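Local coordinates for protein kynurenine formamidase (Bacillus anthracis, PDB 4CZ1) that hydrolyses N-formyl-L-kynurenine to L-kynurenine and formate at a binuclear zinc site, the second step of tryptophan breakdown by the kynurenine pathway, at residues P21-F26 with T46-T51. Numbering follows the deposited sequence.
Sequences PGDTPF and TMSIHT. With ZN (zinc ion), chain F; VNJ (2-aminoacetophenone), chain G.
Two residues of the active-site pocket, Asp23 and the zinc ligand His50, are linked through Ser48. Ser48 OG donates a 2.8 Å hydrogen bond to Asp23 OD2 from above the carboxylate plane, 36° out of it. The same OG accepts from His50 N in an ST turn, tying the aspartate to the turn that presents the histidine. Asp23 OD2 also lies 3.2 Å from the methyl carbon CAH of 2-aminoacetophenone, whose carbonyl OAI lies over one face of the His50 ring, 3.2 Å above its plane and offset toward the rim. His50 ND1 binds one zinc at 2.3 Å, alongside His54, Asp56, Glu173 and two waters. Another water bridges the two backbones, donating to Thr24 O and Thr51 OG1 and accepting from Ser48 N. Thr24 CB packs 3.7 Å from Ser48 N, and the Thr24 side chain crosses that of Thr46 at about a right angle. Phe26 CG, anti to the backbone N (chi1 -179°), lays the ring beside Met47, with Phe26 CD2 3.8 Å from Met47 CB and Met47 SD in an oblique Met-aromatic contact. The contact lies at the base of the hairpin 27-32/42-48, where Thr46 and Met47 pair antiparallel with a strand of the second subunit.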
ATOM      1  N   PRO A  21     -13.865   3.183  18.327  1.00 19.77           N
ATOM      2  CA  PRO A  21     -15.116   3.870  18.712  1.00 21.22           C
ATOM      3  C   PRO A  21     -15.115   5.372  18.461  1.00 19.20           C
ATOM      4  O   PRO A  21     -14.183   6.103  18.820  1.00 21.00           O
ATOM      5  CB  PRO A  21     -15.238   3.559  20.227  1.00 22.37           C
ATOM      6  CG  PRO A  21     -14.392   2.375  20.462  1.00 20.19           C
ATOM      7  CD  PRO A  21     -13.357   2.302  19.377  1.00 19.87           C
ATOM      8  N   GLY A  22     -16.142   5.854  17.781  1.00 21.19           N
ATOM      9  CA  GLY A  22     -16.237   7.281  17.468  1.00 17.49           C
ATOM     10  C   GLY A  22     -15.353   7.755  16.331  1.00 16.42           C
ATOM     11  O   GLY A  22     -15.432   8.928  15.948  1.00 14.00           O
ATOM     12  N   ASP A  23     -14.469   6.898  15.825  1.00 15.90           N
ATOM     13  CA  ASP A  23     -13.478   7.268  14.775  1.00 17.14           C
ATOM     14  C   ASP A  23     -14.218   7.288  13.437  1.00 15.87           C
ATOM     15  O   ASP A  23     -15.289   6.716  13.330  1.00 14.88           O
ATOM     16  CB  ASP A  23     -12.360   6.206  14.765  1.00 18.14           C
ATOM     17  CG  ASP A  23     -11.064   6.702  14.105  1.00 19.08           C
ATOM     18  OD1 ASP A  23     -11.055   7.821  13.581  1.00 22.15           O
ATOM     19  OD2 ASP A  23     -10.071   5.949  14.098  1.00 20.86           O
ATOM     20  N   THR A  24     -13.649   7.946  12.422  1.00 15.97           N
ATOM     21  CA  THR A  24     -14.245   7.945  11.080  1.00 13.23           C
ATOM     22  C   THR A  24     -14.612   6.573  10.645  1.00 13.90           C
ATOM     23  O   THR A  24     -13.728   5.742  10.444  1.00 15.97           O
ATOM     24  CB  THR A  24     -13.268   8.465  10.012  1.00 11.75           C
ATOM     25  OG1 THR A  24     -12.611   9.615  10.492  1.00 11.65           O
ATOM     26  CG2 THR A  24     -13.969   8.795   8.734  1.00 11.50           C
ATOM     27  N   PRO A  25     -15.902   6.305  10.400  1.00 15.16           N
ATOM     28  CA  PRO A  25     -16.255   5.032   9.703  1.00 15.32           C
ATOM     29  C   PRO A  25     -15.667   4.908   8.289  1.00 15.79           C
ATOM     30  O   PRO A  25     -15.434   5.915   7.651  1.00 17.18           O
ATOM     31  CB  PRO A  25     -17.760   5.095   9.561  1.00 15.96           C
ATOM     32  CG  PRO A  25     -18.211   6.316  10.315  1.00 15.27           C
ATOM     33  CD  PRO A  25     -17.037   7.234  10.414  1.00 15.60           C
ATOM     34  N   PHE A  26     -15.382   3.683   7.837  1.00 13.67           N
ATOM     35  CA  PHE A  26     -14.847   3.481   6.545  1.00 12.46           C
ATOM     36  C   PHE A  26     -15.919   3.669   5.505  1.00 15.21           C
ATOM     37  O   PHE A  26     -17.031   3.089   5.635  1.00 15.62           O
ATOM     38  CB  PHE A  26     -14.364   2.077   6.333  1.00 11.11           C
ATOM     39  CG  PHE A  26     -13.780   1.846   4.970  1.00  9.72           C
ATOM     40  CD1 PHE A  26     -14.595   1.480   3.855  1.00  9.91           C
ATOM     41  CD2 PHE A  26     -12.429   1.989   4.753  1.00  9.35           C
ATOM     42  CE1 PHE A  26     -14.044   1.229   2.618  1.00  8.32           C
ATOM     43  CE2 PHE A  26     -11.876   1.767   3.483  1.00  8.92           C
ATOM     44  CZ  PHE A  26     -12.682   1.343   2.446  1.00  8.60           C
ATOM     45  N   THR A  46     -13.072   7.358   2.010  1.00 12.13           N
ATOM     46  CA  THR A  46     -13.049   8.067   3.250  1.00 12.30           C
ATOM     47  C   THR A  46     -12.729   7.025   4.301  1.00 11.70           C
ATOM     48  O   THR A  46     -13.374   5.978   4.384  1.00  8.68           O
ATOM     49  CB  THR A  46     -14.397   8.816   3.545  1.00 12.01           C
ATOM     50  OG1 THR A  46     -14.675   9.719   2.475  1.00 12.17           O
ATOM     51  CG2 THR A  46     -14.325   9.684   4.850  1.00 12.25           C
ATOM     52  N   MET A  47     -11.724   7.352   5.135  1.00 13.15           N
ATOM     53  CA  MET A  47     -11.362   6.446   6.253  1.00 13.83           C
ATOM     54  C   MET A  47     -10.474   7.117   7.289  1.00 13.38           C
ATOM     55  O   MET A  47      -9.740   8.109   7.009  1.00 13.41           O
ATOM     56  CB  MET A  47     -10.658   5.199   5.715  1.00 16.21           C
ATOM     57  CG  MET A  47      -9.299   5.449   5.012  1.00 18.58           C
ATOM     58  SD  MET A  47      -8.587   3.994   4.145  1.00 22.19           S
ATOM     59  CE  MET A  47      -8.326   2.869   5.512  1.00 21.13           C
ATOM     60  N   SER A  48     -10.535   6.547   8.475  1.00 11.85           N
ATOM     61  CA  SER A  48      -9.444   6.657   9.432  1.00 11.61           C
ATOM     62  C   SER A  48      -8.189   5.848   8.993  1.00 10.19           C
ATOM     63  O   SER A  48      -8.233   4.720   8.564  1.00  9.83           O
ATOM     64  CB  SER A  48      -9.859   6.095  10.811  1.00 11.59           C
ATOM     65  OG  SER A  48      -8.742   6.087  11.686  1.00 11.60           O
ATOM     66  N   ILE A  49      -7.056   6.482   9.205  1.00 10.07           N
ATOM     67  CA  ILE A  49      -5.737   5.890   9.082  1.00  9.69           C
ATOM     68  C   ILE A  49      -5.663   4.571   9.808  1.00  9.95           C
ATOM     69  O   ILE A  49      -5.080   3.629   9.254  1.00  9.91           O
ATOM     70  CB  ILE A  49      -4.669   6.814   9.690  1.00  9.26           C
ATOM     71  CG1 ILE A  49      -4.528   8.097   8.859  1.00  8.82           C
ATOM     72  CG2 ILE A  49      -3.336   6.088   9.811  1.00 10.22           C
ATOM     73  CD1 ILE A  49      -4.054   7.859   7.458  1.00  8.70           C
ATOM     74  N   HIS A  50      -6.276   4.481  11.010  1.00  8.80           N
ATOM     75  CA  HIS A  50      -6.063   3.299  11.794  1.00  9.06           C
ATOM     76  C   HIS A  50      -7.166   2.266  11.569  1.00  9.53           C
ATOM     77  O   HIS A  50      -7.716   1.685  12.524  1.00 10.20           O
ATOM     78  CB  HIS A  50      -5.853   3.672  13.286  1.00  8.58           C
ATOM     79  CG  HIS A  50      -4.724   4.651  13.504  1.00  8.88           C
ATOM     80  ND1 HIS A  50      -3.433   4.261  13.826  1.00  9.17           N
ATOM     81  CD2 HIS A  50      -4.657   5.994  13.339  1.00  8.87           C
ATOM     82  CE1 HIS A  50      -2.642   5.314  13.913  1.00  8.57           C
ATOM     83  NE2 HIS A  50      -3.353   6.370  13.604  1.00  8.55           N
ATOM     84  N   THR A  51      -7.442   1.951  10.311  1.00  9.42           N
ATOM     85  CA  THR A  51      -8.484   1.005   9.986  1.00  9.63           C
ATOM     86  C   THR A  51      -7.852  -0.175   9.279  1.00  8.91           C
ATOM     87  O   THR A  51      -7.068   0.036   8.392  1.00  7.95           O
ATOM     88  CB  THR A  51      -9.482   1.640   8.993  1.00 10.28           C
ATOM     89  OG1 THR A  51      -9.974   2.820   9.584  1.00 11.89           O
ATOM     90  CG2 THR A  51     -10.714   0.700   8.683  1.00 10.65           C
TER
HETATM   91 ZN    ZN F 402      -2.653   2.317  14.670  1.00 25.24          ZN
HETATM   92  CAH VNJ G 501      -8.215   5.644  16.695  1.00 44.46           C
HETATM   93  CAG VNJ G 501      -6.810   5.425  17.271  1.00 44.59           C
HETATM   94  OAI VNJ G 501      -5.851   5.362  16.500  1.00 47.55           O
HETATM   95  CAA VNJ G 501      -6.701   5.261  18.676  1.00 41.74           C
HETATM   96  CAB VNJ G 501      -7.553   5.986  19.537  1.00 40.90           C
HETATM   97  CAC VNJ G 501      -7.479   5.832  20.927  1.00 41.98           C
HETATM   98  CAD VNJ G 501      -6.542   4.934  21.471  1.00 44.55           C
HETATM   99  CAE VNJ G 501      -5.688   4.205  20.637  1.00 43.37           C
HETATM  100  CAF VNJ G 501      -5.769   4.363  19.243  1.00 46.17           C
HETATM  101  NAJ VNJ G 501      -4.949   3.657  18.420  1.00 47.36           N
HETATM  102  O   HOH W   1     -12.285   4.312   8.604  1.00  9.40           O
HETATM  103  O   HOH W   2      -2.959   2.959  17.049  1.00 16.43           O
HETATM  104  O   HOH W   3      -4.507   1.281  15.612  1.00  4.02           O